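Local coordinates for protein iodotyrosine deiodinase (Thermotoga neapolitana, PDB 6TYK) that uses FMN to catalyse the reductive dehalogenation of iodo-, bromo- and chlorotyrosines, releasing halide and L-tyrosine, as a homodimer of the nitroreductase family, at residues Q44-L49 against E115-A120; V104-S109 against R157-L162; L31-E36 against V121-L126; R11-R16 against G134-T139. One frame throughout, in Å; residues are numbered along the deposited sequence. Where two conformers were deposited one is given.

Interaction 1. Residues Q44-L49 against E115-A120. With IYR (3-iodo-tyrosine), chain N; FMN (flavin mononucleotide), chain J.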
# COMPACT_ATOMS: atom_id res chain seq x y z
N GLN A 44 12.98 1.57 -3.23
CA GLN A 44 12.21 2.78 -3.52
C GLN A 44 11.70 2.72 -4.95
O GLN A 44 12.00 3.59 -5.77
CB GLN A 44 13.05 4.03 -3.27
CG GLN A 44 13.54 4.11 -1.83
CD GLN A 44 14.77 4.96 -1.66
OE1 GLN A 44 14.77 6.12 -1.98
NE2 GLN A 44 15.83 4.36 -1.12
N PRO A 45 10.93 1.68 -5.26
CA PRO A 45 10.57 1.34 -6.64
C PRO A 45 9.44 2.17 -7.23
O PRO A 45 8.94 1.80 -8.28
CB PRO A 45 10.13 -0.12 -6.52
CG PRO A 45 9.49 -0.17 -5.17
CD PRO A 45 10.37 0.71 -4.30
N TRP A 46 9.06 3.26 -6.59
CA TRP A 46 8.05 4.16 -7.14
C TRP A 46 8.67 5.21 -8.04
O TRP A 46 9.78 5.68 -7.79
CB TRP A 46 7.29 4.85 -6.00
CG TRP A 46 8.16 5.21 -4.84
CD1 TRP A 46 8.96 6.31 -4.72
CD2 TRP A 46 8.33 4.46 -3.63
NE1 TRP A 46 9.62 6.29 -3.51
CE2 TRP A 46 9.24 5.16 -2.82
CE3 TRP A 46 7.77 3.26 -3.15
CZ2 TRP A 46 9.61 4.71 -1.55
CZ3 TRP A 46 8.16 2.81 -1.90
CH2 TRP A 46 9.06 3.53 -1.11
N ARG A 47 7.96 5.55 -9.11
CA ARG A 47 8.34 6.67 -9.96
C ARG A 47 7.09 7.50 -10.20
O ARG A 47 6.01 6.94 -10.36
CB ARG A 47 8.90 6.21 -11.31
CG ARG A 47 10.10 5.29 -11.23
CD ARG A 47 11.35 6.00 -10.73
NE ARG A 47 12.51 5.12 -10.82
CZ ARG A 47 12.87 4.27 -9.86
NH1 ARG A 47 12.18 4.19 -8.73
NH2 ARG A 47 13.94 3.50 -10.03
N PHE A 48 7.25 8.81 -10.24
CA PHE A 48 6.10 9.69 -10.37
C PHE A 48 6.17 10.51 -11.65
O PHE A 48 7.21 11.09 -11.98
CB PHE A 48 6.00 10.61 -9.16
CG PHE A 48 5.92 9.88 -7.86
CD1 PHE A 48 4.76 9.18 -7.52
CD2 PHE A 48 6.98 9.90 -6.96
CE1 PHE A 48 4.67 8.51 -6.31
CE2 PHE A 48 6.89 9.22 -5.75
CZ PHE A 48 5.74 8.53 -5.43
N LEU A 49 5.05 10.53 -12.35
CA LEU A 49 4.90 11.35 -13.54
C LEU A 49 3.72 12.28 -13.30
O LEU A 49 2.60 11.82 -13.08
CB LEU A 49 4.63 10.47 -14.77
CG LEU A 49 4.47 11.20 -16.10
CD1 LEU A 49 5.76 11.90 -16.51
CD2 LEU A 49 4.02 10.24 -17.18
N GLU A 115 3.86 -4.39 -4.33
CA GLU A 115 3.48 -4.26 -2.93
C GLU A 115 4.03 -2.97 -2.31
O GLU A 115 3.32 -2.24 -1.61
CB GLU A 115 4.00 -5.46 -2.14
CG GLU A 115 3.31 -6.77 -2.47
CD GLU A 115 3.97 -7.55 -3.60
OE1 GLU A 115 4.81 -7.00 -4.34
OE2 GLU A 115 3.64 -8.75 -3.73
N SER A 116 5.29 -2.69 -2.60
CA SER A 116 5.95 -1.53 -2.03
C SER A 116 5.34 -0.23 -2.54
O SER A 116 5.12 0.72 -1.78
CB SER A 116 7.43 -1.56 -2.36
OG SER A 116 8.05 -2.72 -1.82
N VAL A 117 5.03 -0.19 -3.84
CA VAL A 117 4.45 1.02 -4.40
C VAL A 117 3.06 1.27 -3.83
O VAL A 117 2.73 2.39 -3.47
CB VAL A 117 4.46 1.00 -5.93
CG1 VAL A 117 3.63 2.14 -6.48
CG2 VAL A 117 5.91 1.07 -6.45
N TRP A 118 2.25 0.22 -3.70
CA TRP A 118 0.91 0.41 -3.15
C TRP A 118 0.94 0.82 -1.68
O TRP A 118 0.16 1.65 -1.24
CB TRP A 118 0.02 -0.80 -3.42
CG TRP A 118 -0.48 -0.72 -4.82
CD1 TRP A 118 0.06 -1.31 -5.93
CD2 TRP A 118 -1.57 0.09 -5.29
NE1 TRP A 118 -0.64 -0.92 -7.06
CE2 TRP A 118 -1.65 -0.08 -6.68
CE3 TRP A 118 -2.49 0.93 -4.65
CZ2 TRP A 118 -2.62 0.56 -7.45
CZ3 TRP A 118 -3.44 1.56 -5.41
CH2 TRP A 118 -3.50 1.38 -6.80
N LEU A 119 1.91 0.28 -0.94
CA LEU A 119 2.12 0.71 0.44
C LEU A 119 2.42 2.22 0.47
O LEU A 119 1.81 2.98 1.23
CB LEU A 119 3.27 -0.09 1.02
CG LEU A 119 3.52 -0.02 2.52
CD1 LEU A 119 4.37 -1.20 2.93
CD2 LEU A 119 4.20 1.27 2.89
N ALA A 120 3.34 2.66 -0.39
CA ALA A 120 3.69 4.07 -0.50
C ALA A 120 2.49 4.91 -0.92
O ALA A 120 2.35 6.05 -0.49
CB ALA A 120 4.84 4.25 -1.48
N IYR N . 3.70 -11.36 -5.84
CA IYR N . 3.30 -11.12 -7.21
CB IYR N . 3.28 -9.65 -7.67
CC IYR N . 1.93 -9.05 -7.52
CD IYR N . 1.72 -8.03 -6.59
CE IYR N . 0.48 -7.43 -6.43
IE IYR N . 0.25 -5.95 -5.06
CF IYR N . -0.58 -7.89 -7.22
OF IYR N . -1.85 -7.39 -7.16
CG IYR N . -0.40 -8.92 -8.17
CH IYR N . 0.85 -9.50 -8.31
C IYR N . 4.21 -11.84 -8.20
O IYR N . 3.90 -12.48 -9.21
OXT IYR N . 5.53 -11.72 -7.90
N1 FMN J . 12.56 -7.02 5.58
C2 FMN J . 13.08 -8.23 5.92
O2 FMN J . 13.95 -8.28 6.80
N3 FMN J . 12.64 -9.38 5.31
C4 FMN J . 11.67 -9.32 4.34
O4 FMN J . 11.27 -10.35 3.79
C4A FMN J . 11.14 -8.08 3.99
N5 FMN J . 10.17 -8.00 3.01
C5A FMN J . 9.63 -6.77 2.69
C6 FMN J . 8.63 -6.71 1.74
C7 FMN J . 8.05 -5.49 1.39
C7M FMN J . 6.96 -5.48 0.36
C8 FMN J . 8.49 -4.34 2.02
C8M FMN J . 7.89 -3.01 1.68
C9 FMN J . 9.50 -4.40 2.97
C9A FMN J . 10.07 -5.62 3.32
N10 FMN J . 11.09 -5.69 4.26
C10 FMN J . 11.59 -6.92 4.62
C1' FMN J . 11.59 -4.45 4.94
C2' FMN J . 12.56 -3.71 3.98
O2' FMN J . 13.83 -4.35 3.89
C3' FMN J . 12.72 -2.27 4.48
O3' FMN J . 11.47 -1.63 4.31
C4' FMN J . 13.82 -1.48 3.77
O4' FMN J . 15.08 -2.06 4.02
C5' FMN J . 13.86 -0.03 4.23
O5' FMN J . 13.95 0.02 5.64
P FMN J . 14.00 1.43 6.39
O1P FMN J . 15.08 2.28 5.76
O2P FMN J . 14.33 1.12 7.84
O3P FMN J . 12.62 2.07 6.37

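Interaction 2. Residues V104-S109 against R157-L162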
# COMPACT_ATOMS: atom_id res chain seq x y z
N VAL A 104 1.53 6.98 -11.13
CA VAL A 104 2.45 6.31 -10.23
C VAL A 104 2.88 4.99 -10.86
O VAL A 104 2.04 4.14 -11.20
CB VAL A 104 1.79 6.04 -8.86
CG1 VAL A 104 2.78 5.35 -7.94
CG2 VAL A 104 1.31 7.34 -8.24
N PHE A 105 4.19 4.83 -11.04
CA PHE A 105 4.73 3.63 -11.66
C PHE A 105 5.52 2.81 -10.67
O PHE A 105 6.05 3.34 -9.68
CB PHE A 105 5.67 4.01 -12.81
CG PHE A 105 5.03 4.79 -13.91
CD1 PHE A 105 4.80 6.15 -13.78
CD2 PHE A 105 4.66 4.16 -15.09
CE1 PHE A 105 4.20 6.86 -14.81
CE2 PHE A 105 4.07 4.87 -16.12
CZ PHE A 105 3.84 6.22 -15.98
N SER A 106 5.62 1.52 -10.94
CA SER A 106 6.49 0.63 -10.19
C SER A 106 7.65 0.14 -11.05
O SER A 106 7.49 -0.11 -12.25
CB SER A 106 5.71 -0.56 -9.62
OG SER A 106 5.08 -1.30 -10.65
N GLU A 107 8.82 0.04 -10.44
CA GLU A 107 9.99 -0.49 -11.11
C GLU A 107 9.89 -2.01 -11.16
O GLU A 107 10.02 -2.68 -10.13
CB GLU A 107 11.24 -0.07 -10.37
CG GLU A 107 12.53 -0.55 -10.98
CD GLU A 107 13.74 -0.06 -10.22
OE1 GLU A 107 13.62 0.16 -9.00
OE2 GLU A 107 14.81 0.10 -10.84
N LYS A 108 9.64 -2.56 -12.34
CA LYS A 108 9.38 -3.99 -12.47
C LYS A 108 10.45 -4.89 -11.86
O LYS A 108 10.14 -5.95 -11.31
CB LYS A 108 9.16 -4.35 -13.93
CG LYS A 108 7.98 -3.67 -14.59
CD LYS A 108 7.94 -4.03 -16.06
CE LYS A 108 6.93 -3.20 -16.82
NZ LYS A 108 6.93 -3.55 -18.27
N SER A 109 11.70 -4.47 -11.95
CA SER A 109 12.81 -5.34 -11.58
C SER A 109 13.00 -5.47 -10.07
O SER A 109 13.68 -6.39 -9.61
CB SER A 109 14.10 -4.84 -12.21
OG SER A 109 14.38 -3.51 -11.79
N ARG A 157 6.04 -0.04 -14.73
CA ARG A 157 4.65 -0.43 -14.88
C ARG A 157 3.76 0.64 -14.28
O ARG A 157 3.95 1.02 -13.13
CB ARG A 157 4.40 -1.74 -14.13
CG ARG A 157 2.96 -2.15 -14.09
CD ARG A 157 2.78 -3.52 -13.47
NE ARG A 157 1.39 -3.93 -13.54
CZ ARG A 157 0.99 -5.19 -13.46
NH1 ARG A 157 1.88 -6.16 -13.30
NH2 ARG A 157 -0.31 -5.49 -13.53
N LEU A 158 2.79 1.14 -15.05
CA LEU A 158 1.84 2.09 -14.48
C LEU A 158 0.93 1.36 -13.51
O LEU A 158 0.30 0.38 -13.87
CB LEU A 158 1.03 2.75 -15.58
CG LEU A 158 -0.02 3.78 -15.16
CD1 LEU A 158 0.60 4.89 -14.31
CD2 LEU A 158 -0.68 4.35 -16.41
N GLU A 159 0.89 1.84 -12.27
CA GLU A 159 0.08 1.20 -11.23
C GLU A 159 -1.27 1.88 -11.05
O GLU A 159 -2.28 1.22 -10.82
CB GLU A 159 0.83 1.22 -9.90
CG GLU A 159 2.04 0.31 -9.85
CD GLU A 159 1.68 -1.16 -9.88
OE1 GLU A 159 0.49 -1.49 -9.67
OE2 GLU A 159 2.58 -1.99 -10.09
N VAL A 160 -1.28 3.20 -11.10
CA VAL A 160 -2.50 3.92 -10.78
C VAL A 160 -2.39 5.34 -11.30
O VAL A 160 -1.29 5.89 -11.40
CB VAL A 160 -2.77 3.93 -9.25
CG1 VAL A 160 -1.65 4.65 -8.48
CG2 VAL A 160 -4.10 4.56 -8.95
N ILE A 161 -3.52 5.91 -11.70
CA ILE A 161 -3.62 7.32 -12.06
C ILE A 161 -4.29 7.99 -10.89
O ILE A 161 -5.42 7.64 -10.54
CB ILE A 161 -4.48 7.50 -13.32
CG1 ILE A 161 -3.81 6.81 -14.51
CG2 ILE A 161 -4.73 8.99 -13.60
CD1 ILE A 161 -4.75 6.66 -15.70
N LEU A 162 -3.62 8.96 -10.29
CA LEU A 162 -4.19 9.69 -9.16
C LEU A 162 -4.48 11.13 -9.56
O LEU A 162 -3.58 11.97 -9.53
CB LEU A 162 -3.23 9.70 -7.97
CG LEU A 162 -2.94 8.36 -7.29
CD1 LEU A 162 -1.71 8.51 -6.42
CD2 LEU A 162 -4.12 7.92 -6.45

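Interaction 3. Residues L31-E36 against V121-L126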
# COMPACT_ATOMS: atom_id res chain seq x y z
N LEU A 31 4.59 13.42 -2.25
CA LEU A 31 5.56 12.48 -2.81
C LEU A 31 6.70 12.28 -1.83
O LEU A 31 7.22 11.17 -1.68
CB LEU A 31 6.11 12.99 -4.14
CG LEU A 31 5.04 13.28 -5.19
CD1 LEU A 31 5.71 13.57 -6.50
CD2 LEU A 31 4.04 12.13 -5.35
N LYS A 32 7.09 13.34 -1.14
CA LYS A 32 8.18 13.26 -0.16
C LYS A 32 7.78 12.38 1.01
O LYS A 32 8.58 11.59 1.51
CB LYS A 32 8.55 14.66 0.31
CG LYS A 32 9.32 15.44 -0.74
CD LYS A 32 9.60 16.85 -0.27
CE LYS A 32 10.42 17.62 -1.28
NZ LYS A 32 10.68 19.01 -0.82
N VAL A 33 6.54 12.49 1.45
CA VAL A 33 6.04 11.61 2.49
C VAL A 33 6.04 10.16 2.01
O VAL A 33 6.55 9.27 2.69
CB VAL A 33 4.63 12.02 2.94
CG1 VAL A 33 4.11 11.01 3.94
CG2 VAL A 33 4.66 13.42 3.54
N ALA A 34 5.49 9.93 0.82
CA ALA A 34 5.42 8.58 0.27
C ALA A 34 6.81 7.98 0.15
O ALA A 34 7.01 6.79 0.38
CB ALA A 34 4.74 8.61 -1.07
N ASN A 35 7.78 8.81 -0.21
CA ASN A 35 9.13 8.36 -0.46
C ASN A 35 9.83 7.84 0.80
O ASN A 35 10.82 7.12 0.72
CB ASN A 35 9.91 9.53 -1.06
CG ASN A 35 11.28 9.12 -1.56
OD1 ASN A 35 11.41 8.24 -2.41
ND2 ASN A 35 12.31 9.81 -1.07
N GLU A 36 9.32 8.25 1.96
CA GLU A 36 9.81 7.75 3.24
C GLU A 36 9.33 6.34 3.59
O GLU A 36 9.81 5.74 4.55
CB GLU A 36 9.43 8.70 4.38
CG GLU A 36 10.19 10.01 4.37
CD GLU A 36 11.68 9.82 4.50
OE1 GLU A 36 12.10 8.91 5.25
OE2 GLU A 36 12.43 10.57 3.85
N VAL A 121 1.61 4.36 -1.77
CA VAL A 121 0.40 5.08 -2.14
C VAL A 121 -0.49 5.36 -0.92
O VAL A 121 -1.10 6.42 -0.81
CB VAL A 121 -0.38 4.34 -3.25
CG1 VAL A 121 -1.78 4.95 -3.41
CG2 VAL A 121 0.38 4.37 -4.56
N GLY A 122 -0.51 4.43 0.03
CA GLY A 122 -1.21 4.66 1.28
C GLY A 122 -0.67 5.88 2.01
O GLY A 122 -1.44 6.73 2.45
N TYR A 123 0.66 5.98 2.11
CA TYR A 123 1.28 7.17 2.69
C TYR A 123 0.85 8.41 1.91
O TYR A 123 0.48 9.43 2.48
CB TYR A 123 2.81 7.09 2.60
CG TYR A 123 3.53 6.29 3.66
CD1 TYR A 123 3.02 5.10 4.15
CD2 TYR A 123 4.77 6.72 4.12
CE1 TYR A 123 3.71 4.37 5.10
CE2 TYR A 123 5.48 5.99 5.07
CZ TYR A 123 4.94 4.82 5.56
OH TYR A 123 5.63 4.09 6.50
N LEU A 124 0.93 8.30 0.59
CA LEU A 124 0.67 9.42 -0.31
C LEU A 124 -0.74 9.99 -0.10
O LEU A 124 -0.92 11.20 -0.01
CB LEU A 124 0.86 8.96 -1.75
CG LEU A 124 1.17 9.99 -2.82
CD1 LEU A 124 1.75 9.29 -4.05
CD2 LEU A 124 -0.06 10.78 -3.18
N LEU A 125 -1.72 9.11 -0.02
CA LEU A 125 -3.10 9.56 0.13
C LEU A 125 -3.32 10.28 1.46
O LEU A 125 -4.06 11.27 1.51
CB LEU A 125 -4.08 8.39 0.03
CG LEU A 125 -4.07 7.65 -1.31
CD1 LEU A 125 -5.16 6.58 -1.30
CD2 LEU A 125 -4.28 8.61 -2.47
N LEU A 126 -2.70 9.79 2.52
CA LEU A 126 -2.79 10.48 3.80
C LEU A 126 -2.14 11.86 3.74
O LEU A 126 -2.66 12.83 4.30
CB LEU A 126 -2.19 9.63 4.92
CG LEU A 126 -3.01 8.39 5.24
CD1 LEU A 126 -2.22 7.43 6.13
CD2 LEU A 126 -4.32 8.78 5.89
O HOH W 1 8.15 5.23 6.83

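Interaction 4. Residues R11-R16 against G134-T139. With FMN (flavin mononucleotide), chain C; IYR (3-iodo-tyrosine), chain D.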
# COMPACT_ATOMS: atom_id res chain seq x y z
N ARG A 11 -10.44 11.05 5.39
CA ARG A 11 -10.04 10.93 4.00
C ARG A 11 -11.02 10.04 3.24
O ARG A 11 -11.38 8.96 3.69
CB ARG A 11 -8.61 10.39 3.90
CG ARG A 11 -8.00 10.51 2.52
CD ARG A 11 -8.08 9.20 1.75
NE ARG A 11 -7.90 9.43 0.32
CZ ARG A 11 -8.56 8.75 -0.62
NH1 ARG A 11 -9.40 7.80 -0.26
NH2 ARG A 11 -8.37 9.01 -1.90
N LYS A 12 -11.47 10.54 2.09
CA LYS A 12 -12.43 9.81 1.27
C LYS A 12 -12.12 10.08 -0.19
O LYS A 12 -11.31 10.94 -0.52
CB LYS A 12 -13.84 10.27 1.59
CG LYS A 12 -14.09 11.74 1.33
CD LYS A 12 -15.51 12.10 1.72
CE LYS A 12 -15.86 13.54 1.39
NZ LYS A 12 -15.09 14.52 2.21
N THR A 13 -12.78 9.35 -1.08
CA THR A 13 -12.55 9.56 -2.50
C THR A 13 -12.98 10.96 -2.89
O THR A 13 -14.01 11.47 -2.43
CB THR A 13 -13.37 8.59 -3.37
OG1 THR A 13 -13.38 7.29 -2.77
CG2 THR A 13 -12.76 8.51 -4.76
N VAL A 14 -12.20 11.57 -3.76
CA VAL A 14 -12.62 12.81 -4.39
C VAL A 14 -12.62 12.58 -5.90
O VAL A 14 -11.58 12.27 -6.49
CB VAL A 14 -11.70 14.00 -4.02
CG1 VAL A 14 -12.09 15.25 -4.82
CG2 VAL A 14 -11.77 14.27 -2.52
N ARG A 15 -13.79 12.73 -6.52
CA ARG A 15 -13.92 12.60 -7.96
C ARG A 15 -14.42 13.90 -8.57
O ARG A 15 -14.62 13.99 -9.78
CB ARG A 15 -14.90 11.47 -8.31
CG ARG A 15 -14.46 10.10 -7.81
CD ARG A 15 -15.48 9.02 -8.14
NE ARG A 15 -15.02 7.69 -7.73
CZ ARG A 15 -15.32 7.10 -6.58
NH1 ARG A 15 -16.09 7.72 -5.70
NH2 ARG A 15 -14.85 5.89 -6.31
N ARG A 16 -14.63 14.90 -7.71
CA ARG A 16 -15.07 16.23 -8.11
C ARG A 16 -14.00 17.21 -7.70
O ARG A 16 -13.74 17.39 -6.50
CB ARG A 16 -16.37 16.62 -7.40
CG ARG A 16 -17.60 15.87 -7.85
CD ARG A 16 -18.84 16.29 -7.06
NE ARG A 16 -19.02 17.74 -7.06
CZ ARG A 16 -19.66 18.42 -8.01
NH1 ARG A 16 -20.21 17.78 -9.04
NH2 ARG A 16 -19.76 19.73 -7.93
N GLY A 134 -7.48 16.38 -2.68
CA GLY A 134 -8.27 15.18 -2.85
C GLY A 134 -7.68 14.32 -3.94
O GLY A 134 -6.88 14.80 -4.76
N SER A 135 -8.08 13.06 -3.96
CA SER A 135 -7.68 12.17 -5.04
C SER A 135 -8.54 10.93 -5.08
O SER A 135 -9.44 10.73 -4.25
CB SER A 135 -6.19 11.80 -4.93
OG SER A 135 -5.75 11.14 -6.12
N VAL A 136 -8.32 10.14 -6.12
CA VAL A 136 -8.99 8.87 -6.31
C VAL A 136 -7.97 7.96 -7.00
O VAL A 136 -7.33 8.38 -7.95
CB VAL A 136 -10.26 9.02 -7.18
CG1 VAL A 136 -9.96 9.75 -8.49
CG2 VAL A 136 -10.88 7.65 -7.45
N PRO A 137 -7.78 6.75 -6.48
CA PRO A 137 -6.88 5.82 -7.16
C PRO A 137 -7.60 5.26 -8.37
O PRO A 137 -8.37 4.33 -8.26
CB PRO A 137 -6.65 4.71 -6.12
CG PRO A 137 -7.14 5.27 -4.82
CD PRO A 137 -8.25 6.19 -5.20
N TYR A 138 -7.38 5.87 -9.52
CA TYR A 138 -8.11 5.49 -10.71
C TYR A 138 -7.36 4.40 -11.47
O TYR A 138 -6.18 4.54 -11.78
CB TYR A 138 -8.36 6.72 -11.59
CG TYR A 138 -9.02 6.34 -12.87
CD1 TYR A 138 -10.24 5.68 -12.85
CD2 TYR A 138 -8.41 6.57 -14.09
CE1 TYR A 138 -10.85 5.28 -14.02
CE2 TYR A 138 -9.02 6.19 -15.27
CZ TYR A 138 -10.23 5.55 -15.23
OH TYR A 138 -10.84 5.15 -16.39
N THR A 139 -8.06 3.30 -11.72
CA THR A 139 -7.47 2.14 -12.36
C THR A 139 -8.31 1.75 -13.57
O THR A 139 -9.27 0.98 -13.45
CB THR A 139 -7.35 0.96 -11.39
OG1 THR A 139 -8.64 0.67 -10.84
CG2 THR A 139 -6.41 1.30 -10.24
N1 FMN C . -12.53 4.57 -7.92
C2 FMN C . -12.98 4.82 -9.18
O2 FMN C . -13.86 5.64 -9.35
N3 FMN C . -12.45 4.16 -10.26
C4 FMN C . -11.46 3.23 -10.10
O4 FMN C . -11.00 2.65 -11.09
C4A FMN C . -10.98 2.98 -8.81
N5 FMN C . -9.97 2.06 -8.61
C5A FMN C . -9.49 1.83 -7.33
C6 FMN C . -8.46 0.92 -7.15
C7 FMN C . -7.94 0.68 -5.89
C7M FMN C . -6.82 -0.32 -5.75
C8 FMN C . -8.46 1.35 -4.79
C8M FMN C . -7.92 1.11 -3.41
C9 FMN C . -9.50 2.26 -4.98
C9A FMN C . -10.02 2.52 -6.24
N10 FMN C . -11.07 3.41 -6.44
C10 FMN C . -11.51 3.67 -7.72
C1' FMN C . -11.68 4.16 -5.29
C2' FMN C . -12.64 3.24 -4.50
O2' FMN C . -13.87 3.05 -5.20
C3' FMN C . -12.86 3.82 -3.11
O3' FMN C . -11.62 3.77 -2.42
C4' FMN C . -13.93 3.09 -2.30
O4' FMN C . -15.20 3.26 -2.92
C5' FMN C . -13.99 3.62 -0.87
O5' FMN C . -14.19 5.02 -0.92
P FMN C . -14.32 5.88 0.43
O1P FMN C . -14.66 7.28 -0.05
O2P FMN C . -12.99 5.90 1.13
O3P FMN C . -15.45 5.28 1.26
N IYR D . -12.58 1.80 -13.23
CA IYR D . -14.02 1.84 -13.31
CB IYR D . -14.78 0.91 -12.35
CC IYR D . -14.40 0.98 -10.92
CD IYR D . -13.54 0.02 -10.39
CE IYR D . -13.17 0.01 -9.05
IE IYR D . -11.89 -1.40 -8.40
CF IYR D . -13.69 1.00 -8.20
OF IYR D . -13.38 1.07 -6.87
CG IYR D . -14.55 1.99 -8.71
CH IYR D . -14.91 1.97 -10.05
C IYR D . -14.57 3.24 -13.09
O IYR D . -15.72 3.64 -13.24
OXT IYR D . -13.65 4.14 -12.67
O HOH W 2 -9.05 12.13 -1.46

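Interaction 1. Residues Q44-L49 against E115-A120
W46 turns its indole onto helix 113-130 through an uncommon first torsion, CG between the backbone N and the carbonyl carbon (chi1 38°), while V117 swings CG2 back beside its own N, toward the start of the strand. The indole slips in next to the helix: over one face the methyl of A120 sits near the rim, A120 CB 3.5 Å from W46 CE3, and P45 CD lies over the opposite face. S116 O approaches the ring at its edge, 3.7 Å from W46 CZ3. Alanine suits this place because a single methyl lets the flat ring come close to the helix backbone. V117 CG2 touches P45 O at 3.6 Å and also packs on P45 CG and W46 CB. P45 CG meets S116 CB at 3.8 Å. The polar ends are used outside the pair: W46 NE1 bonds to N35, and S116 OG to Y112 O and G40 N. On the far side of S116, its OG lies 3.5 Å from methyl C8M of the flavin. The two segments are therefore joined mainly by apolar packing, while the indole N-H and the serine hydroxyl find their partners outside them.

Interaction 2. Residues V104-S109 against R157-L162
Backbone hydrogen bonds pair V104 to S106 with R157 to V160 as antiparallel strands, interrupted by a classic beta bulge. V104 N gives a nearly straight bond to V160 O (3.0 Å, 177°), while V104 O receives E159 N at 2.8 Å and, more weakly, V160 N. Two residues, E159 and V160, thus stand opposite the single V104. Beyond the bulge, S106 and R157 form a hydrogen-bonded pair joined in both directions, with S106 N 2.8 Å from R157 O.

The bulged E159 also supplies the polar side-chain contact. Bent at chi2 (-69°), it brings its carboxylate back to S106, whose OG donates to the anti lone pair of E159 OE2 at 2.7 Å. R114 makes a salt bridge to the same oxygen and W118 NE1 bonds to OE1, so both carboxylate oxygens are held.

Apolar contacts lie on both faces of the sheet. F105 and L158 share one, where L158 CD1 stands over the phenyl face in a CH-pi contact, 3.9 Å from the centroid. On the other, V104 runs alongside V160, V104 CB to V160 CG1 3.7 Å, and V104 CG2 reaches L162 CD1. Branched V104 and V160 suit extended backbone.

The buried E159 is probably stabilised as a carboxylate by the positive R114 and by the two neutral hydrogen-bond donors, the serine hydroxyl and the indole N-H.

Interaction 3. Residues L31-E36 against V121-L126
Y123 and L124, consecutive on helix 113-130, meet residues 31-36 with two different side-chain conformations. Y123 places CG beside its own N (chi1 -82°), which lays the ring along V33 to E36. Its CB rests on A34 CA at 3.8 Å, and the ring presents an edge to the carbonyl of V33, Y123 CD2 lying 3.4 Å from V33 O in the ring plane. The tyrosine suits this spot because its flat ring packs against the backbone of V33 and A34 while its hydroxyl reaches polar ground: Y123 OH is 2.8 Å from a water that also bonds to E36 O.

L124 takes the other course, CG swung away from its N to the carbonyl side (chi1 -157°). The chain then runs alongside L31 in the same sense, and the branch tips meet at 3.9 Å, L31 CD2 to L124 CD1. Both leucines also pack on F48 and L102 of the sheet. Between these two contacts A34 contributes a bare methyl, its CB 4.0 Å from L124 CB, and this small residue lets the axes approach to 7.7 Å. Beyond the pair, E36 makes a salt bridge to K173 of the second subunit, and Y123 packs on G122 of that subunit.

Two helices crossing antiparallel at 145° over one side of a central sheet belong to the alpha-beta core of the nitroreductase fold, here extending to the dimer interface.

Interaction 4. Residues R11-R16 against G134-T139
V14 and S135 bring two largely irregular segments together at the FMN site of the nitroreductase fold, their end-to-end directions 77° apart. A single direct backbone hydrogen bond joins them, V14 N to S135 O at 2.9 Å (168°), with the donor tilted above the carbonyl plane. A water extends the link, bonded to both S135 N and K12 O. Glycine suits position 134 by letting V14 CG2 rest on G134 CA at 3.6 Å.

T13 and V136 meet obliquely and tightly, T13 CG2 to V136 CG2 at 3.4 Å. Threonine suits the position through its two branches: the methyl lies over the centre of one face of the R15 guanidinium, while the hydroxyl turns to the phosphate. T13 N gives a straight bond to phosphate O1P of the flavin nucleotide at 3.0 Å. V136 CG2 also touches the isoalloxazine, and P137 packs its ring on the flavin around C9.

R15 runs extended from CG to NE and reaches the pyrimidine side, where R15 NE binds FMN O2 at 2.9 Å and NH2 binds N1, which lies in the guanidinium plane. This positive group would probably favour negative charge at N1 and O2 of a reduced flavin. Across the isoalloxazine, T139 N binds FMN O4 at 3.1 Å (164°), and T139 OG1 lies 2.9 Å from FMN N5.

Overall arrangement
All four contacts are buried in one nitroreductase domain, though interaction 2 frays to exposed K108 and R157 at one end. Interactions 1 and 3 share helix 113-130, which packs successive turns on strand 46-51 and helix 24-35, and both rely on apolar side chains. Interaction 2 belongs to the sheet itself and is held mainly by backbone bonds; strand 100-107 also pairs with 46-51, and V117 of interaction 1 packs on S106. Interaction 4 differs again: loops joined by one direct bond, with T13, R15 and T139 turned to FMN. It meets interaction 2 where I161 O bonds to Y138 N, while interactions 1 and 3 meet at W46 and N35.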